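Local coordinates for extracellular solute-binding protein, family 1 (Bifidobacterium longum subsp. infantis ATCC 15697, PDB 3QUF) that probably binds a solute outside the cell and delivers it to a membrane transporter for uptake, at residues A136-L148 / F254-W267. Residues are numbered along the deposited sequence; the frame is centred on the assembly and turned at random.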
# COMPACT_ATOMS: atom_id res chain seq x y z
N ALA A 136 -1.82 -3.02 7.57
CA ALA A 136 -1.12 -2.58 6.38
C ALA A 136 -0.57 -3.78 5.65
O ALA A 136 -0.35 -4.85 6.21
CB ALA A 136 0.02 -1.63 6.74
N TRP A 137 -0.32 -3.57 4.38
CA TRP A 137 0.44 -4.49 3.56
C TRP A 137 1.78 -3.86 3.21
O TRP A 137 1.92 -2.63 3.25
CB TRP A 137 -0.34 -4.77 2.28
CG TRP A 137 -0.51 -3.56 1.39
CD1 TRP A 137 -1.52 -2.63 1.41
CD2 TRP A 137 0.38 -3.14 0.34
NE1 TRP A 137 -1.30 -1.64 0.49
CE2 TRP A 137 -0.16 -1.95 -0.22
CE3 TRP A 137 1.55 -3.66 -0.20
CZ2 TRP A 137 0.46 -1.26 -1.24
CZ3 TRP A 137 2.18 -2.97 -1.24
CH2 TRP A 137 1.63 -1.79 -1.74
N VAL A 138 2.72 -4.71 2.81
CA VAL A 138 4.03 -4.26 2.36
C VAL A 138 4.50 -5.03 1.15
O VAL A 138 4.04 -6.15 0.85
CB VAL A 138 5.06 -4.36 3.47
CG1 VAL A 138 4.70 -3.44 4.63
CG2 VAL A 138 5.26 -5.81 3.90
N GLY A 139 5.42 -4.42 0.41
CA GLY A 139 6.07 -5.06 -0.71
C GLY A 139 7.53 -4.60 -0.77
O GLY A 139 7.87 -3.50 -0.32
N ALA A 140 8.37 -5.42 -1.39
CA ALA A 140 9.81 -5.15 -1.41
C ALA A 140 10.49 -5.98 -2.49
O ALA A 140 9.80 -6.63 -3.28
CB ALA A 140 10.41 -5.44 0.00
N PHE A 141 11.82 -5.92 -2.56
CA PHE A 141 12.56 -6.68 -3.54
C PHE A 141 12.97 -8.04 -2.96
O PHE A 141 13.54 -8.13 -1.86
CB PHE A 141 13.83 -5.94 -3.98
CG PHE A 141 13.70 -5.07 -5.23
CD1 PHE A 141 12.69 -5.19 -6.16
CD2 PHE A 141 14.71 -4.13 -5.49
CE1 PHE A 141 12.66 -4.40 -7.30
CE2 PHE A 141 14.72 -3.39 -6.63
CZ PHE A 141 13.69 -3.51 -7.54
N PHE A 142 12.66 -9.09 -3.70
CA PHE A 142 13.07 -10.44 -3.39
C PHE A 142 14.17 -10.77 -4.38
O PHE A 142 14.01 -10.49 -5.57
CB PHE A 142 11.88 -11.38 -3.51
CG PHE A 142 10.86 -11.24 -2.40
CD1 PHE A 142 10.14 -10.03 -2.22
CD2 PHE A 142 10.65 -12.27 -1.50
CE1 PHE A 142 9.24 -9.88 -1.17
CE2 PHE A 142 9.73 -12.15 -0.47
CZ PHE A 142 9.02 -10.95 -0.29
N TYR A 143 15.29 -11.30 -3.90
CA TYR A 143 16.45 -11.57 -4.77
C TYR A 143 17.05 -12.96 -4.60
O TYR A 143 16.97 -13.56 -3.54
CB TYR A 143 17.53 -10.48 -4.65
CG TYR A 143 18.18 -10.38 -3.28
CD1 TYR A 143 17.58 -9.65 -2.27
CD2 TYR A 143 19.39 -11.02 -3.02
CE1 TYR A 143 18.16 -9.55 -1.01
CE2 TYR A 143 19.97 -10.94 -1.76
CZ TYR A 143 19.37 -10.20 -0.77
OH TYR A 143 19.95 -10.12 0.46
N ASN A 144 17.63 -13.44 -5.70
CA ASN A 144 18.25 -14.77 -5.76
C ASN A 144 19.72 -14.58 -5.37
O ASN A 144 20.52 -14.02 -6.13
CB ASN A 144 18.09 -15.33 -7.17
CG ASN A 144 18.71 -16.71 -7.33
OD1 ASN A 144 19.65 -17.05 -6.62
ND2 ASN A 144 18.20 -17.49 -8.28
N LYS A 145 20.06 -15.00 -4.16
CA LYS A 145 21.40 -14.79 -3.62
C LYS A 145 22.51 -15.38 -4.50
O LYS A 145 23.61 -14.81 -4.59
CB LYS A 145 21.49 -15.35 -2.21
CG LYS A 145 20.63 -14.62 -1.19
CD LYS A 145 20.77 -15.24 0.18
CE LYS A 145 20.19 -14.34 1.24
NZ LYS A 145 20.46 -14.81 2.63
N ASP A 146 22.22 -16.50 -5.16
CA ASP A 146 23.21 -17.18 -6.02
C ASP A 146 23.49 -16.41 -7.28
O ASP A 146 24.66 -16.29 -7.67
CB ASP A 146 22.72 -18.58 -6.36
CG ASP A 146 22.66 -19.47 -5.13
OD1 ASP A 146 23.51 -19.29 -4.23
OD2 ASP A 146 21.75 -20.34 -5.04
N ILE A 147 22.45 -15.88 -7.91
CA ILE A 147 22.64 -15.03 -9.08
C ILE A 147 23.43 -13.78 -8.68
O ILE A 147 24.39 -13.40 -9.38
CB ILE A 147 21.32 -14.65 -9.76
CG1 ILE A 147 20.63 -15.90 -10.34
CG2 ILE A 147 21.55 -13.61 -10.84
CD1 ILE A 147 19.27 -15.63 -10.94
N LEU A 148 23.08 -13.15 -7.56
CA LEU A 148 23.83 -11.97 -7.12
C LEU A 148 25.30 -12.31 -6.83
O LEU A 148 26.19 -11.55 -7.23
CB LEU A 148 23.16 -11.26 -5.94
CG LEU A 148 22.22 -10.13 -6.37
CD1 LEU A 148 21.02 -10.71 -7.11
CD2 LEU A 148 21.80 -9.29 -5.17
N PHE A 254 11.45 -16.29 -11.50
CA PHE A 254 12.24 -16.28 -10.26
C PHE A 254 12.45 -17.71 -9.70
O PHE A 254 13.57 -18.14 -9.43
CB PHE A 254 11.58 -15.35 -9.24
CG PHE A 254 12.44 -15.06 -8.06
CD1 PHE A 254 13.46 -14.14 -8.13
CD2 PHE A 254 12.22 -15.73 -6.86
CE1 PHE A 254 14.26 -13.86 -7.04
CE2 PHE A 254 13.02 -15.47 -5.77
CZ PHE A 254 14.02 -14.53 -5.84
N VAL A 255 11.34 -18.42 -9.53
CA VAL A 255 11.33 -19.79 -9.02
C VAL A 255 12.16 -20.76 -9.91
O VAL A 255 12.80 -21.70 -9.42
CB VAL A 255 9.85 -20.24 -8.78
CG1 VAL A 255 9.75 -21.70 -8.61
CG2 VAL A 255 9.31 -19.53 -7.54
N SER A 256 12.24 -20.47 -11.22
CA SER A 256 13.04 -21.27 -12.14
C SER A 256 14.54 -20.99 -12.10
O SER A 256 15.32 -21.68 -12.78
CB SER A 256 12.54 -21.06 -13.58
OG SER A 256 11.19 -21.46 -13.69
N GLY A 257 14.97 -19.99 -11.33
CA GLY A 257 16.39 -19.70 -11.19
C GLY A 257 16.92 -18.82 -12.29
O GLY A 257 18.14 -18.71 -12.45
N ASN A 258 16.03 -18.17 -13.03
CA ASN A 258 16.43 -17.38 -14.18
C ASN A 258 16.49 -15.88 -13.91
O ASN A 258 16.94 -15.14 -14.78
CB ASN A 258 15.46 -17.60 -15.35
CG ASN A 258 15.54 -18.98 -15.90
OD1 ASN A 258 16.58 -19.63 -15.81
ND2 ASN A 258 14.44 -19.45 -16.47
N LEU A 259 16.09 -15.46 -12.71
CA LEU A 259 15.81 -14.05 -12.42
C LEU A 259 16.49 -13.57 -11.14
O LEU A 259 16.27 -14.12 -10.06
CB LEU A 259 14.29 -13.85 -12.30
CG LEU A 259 13.80 -12.42 -12.10
CD1 LEU A 259 14.29 -11.56 -13.31
CD2 LEU A 259 12.28 -12.33 -11.92
N GLY A 260 17.29 -12.52 -11.26
CA GLY A 260 17.99 -11.97 -10.10
C GLY A 260 17.08 -11.38 -9.04
O GLY A 260 17.27 -11.61 -7.83
N VAL A 261 16.09 -10.61 -9.47
CA VAL A 261 15.31 -9.77 -8.55
C VAL A 261 13.90 -9.66 -9.05
O VAL A 261 13.67 -9.51 -10.28
CB VAL A 261 15.87 -8.34 -8.54
CG1 VAL A 261 15.04 -7.45 -7.55
CG2 VAL A 261 17.36 -8.34 -8.23
N MSE A 262 12.94 -9.71 -8.12
CA MSE A 262 11.54 -9.40 -8.41
C MSE A 262 10.96 -8.58 -7.28
O MSE A 262 11.44 -8.68 -6.15
CB MSE A 262 10.75 -10.72 -8.54
CG MSE A 262 10.46 -11.40 -7.22
SE MSE A 262 9.29 -12.98 -7.44
CE MSE A 262 7.68 -12.18 -7.88
N ARG A 263 9.92 -7.80 -7.58
CA ARG A 263 9.14 -7.14 -6.57
C ARG A 263 8.07 -8.11 -6.11
O ARG A 263 7.31 -8.64 -6.92
CB ARG A 263 8.54 -5.86 -7.13
CG ARG A 263 7.76 -5.05 -6.17
CD ARG A 263 6.30 -5.45 -6.07
NE ARG A 263 5.49 -4.47 -5.33
CZ ARG A 263 4.19 -4.57 -5.14
NH1 ARG A 263 3.51 -5.59 -5.67
NH2 ARG A 263 3.56 -3.63 -4.46
N SER A 264 7.97 -8.34 -4.81
CA SER A 264 6.89 -9.15 -4.29
C SER A 264 6.56 -8.75 -2.86
O SER A 264 6.85 -7.63 -2.43
CB SER A 264 7.22 -10.63 -4.40
OG SER A 264 6.05 -11.42 -4.14
N GLY A 265 5.86 -9.62 -2.16
CA GLY A 265 5.44 -9.32 -0.81
C GLY A 265 5.14 -10.62 -0.08
O GLY A 265 5.38 -11.70 -0.58
N PRO A 266 4.64 -10.50 1.16
CA PRO A 266 4.53 -11.66 2.04
C PRO A 266 3.66 -12.78 1.45
O PRO A 266 3.85 -13.98 1.78
CB PRO A 266 3.88 -11.06 3.28
CG PRO A 266 4.40 -9.67 3.32
CD PRO A 266 4.45 -9.24 1.87
N TRP A 267 2.70 -12.38 0.63
CA TRP A 267 1.81 -13.33 -0.09
C TRP A 267 2.56 -14.39 -0.91
O TRP A 267 2.05 -15.53 -1.09
CB TRP A 267 0.80 -12.53 -0.97
CG TRP A 267 1.44 -11.53 -1.94
CD1 TRP A 267 1.85 -11.78 -3.22
CD2 TRP A 267 1.72 -10.15 -1.70
NE1 TRP A 267 2.38 -10.63 -3.78
CE2 TRP A 267 2.31 -9.62 -2.86
CE3 TRP A 267 1.54 -9.31 -0.59
CZ2 TRP A 267 2.72 -8.30 -2.95
CZ3 TRP A 267 1.94 -7.99 -0.69
CH2 TRP A 267 2.53 -7.50 -1.87
O HOH W 1 15.82 -16.78 -9.91
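Phe141 and Val261 meet on one face of an antiparallel strand pair, 136-144 against 261-264, within the mixed sheet of this solute-binding protein fold. Val261 CG1 sits over the Phe141 ring, 3.6 Å from its centroid, in a CH-pi contact. It is placed there by lying anti to the Val261 backbone N (chi1 -179°). The rings of Phe163, Phe178 and Phe284 also meet Phe141. Replacing Phe141 by alanine is likely to leave Val261 CG1 without its aromatic face and to open a gap among these rings.

On the other sheet face, Phe142 lies over Ser264. Ser264 CB approaches the ring face, 3.7 Å from Phe142 CD1, while Ser264 OG bonds to Asp268. Phe142 N and Met262 N each bond the other residue's carbonyl oxygen, and Ala140 and Ser264 form a second such pair.

Near the start of strand 136-144, Arg263 NH2 comes 3.6 Å from Trp137 CZ3, with guanidinium and indole planes 69° apart. Arg263 NE is held by Asn296.

At the far end Asn144 OD1 caps the helix that follows, accepting from Ile147 N and weakly from Asp146 N. Asn144 ND2 donates to a water oxygen 3.0 Å away, and that water donates to Phe254 O and Leu259 O.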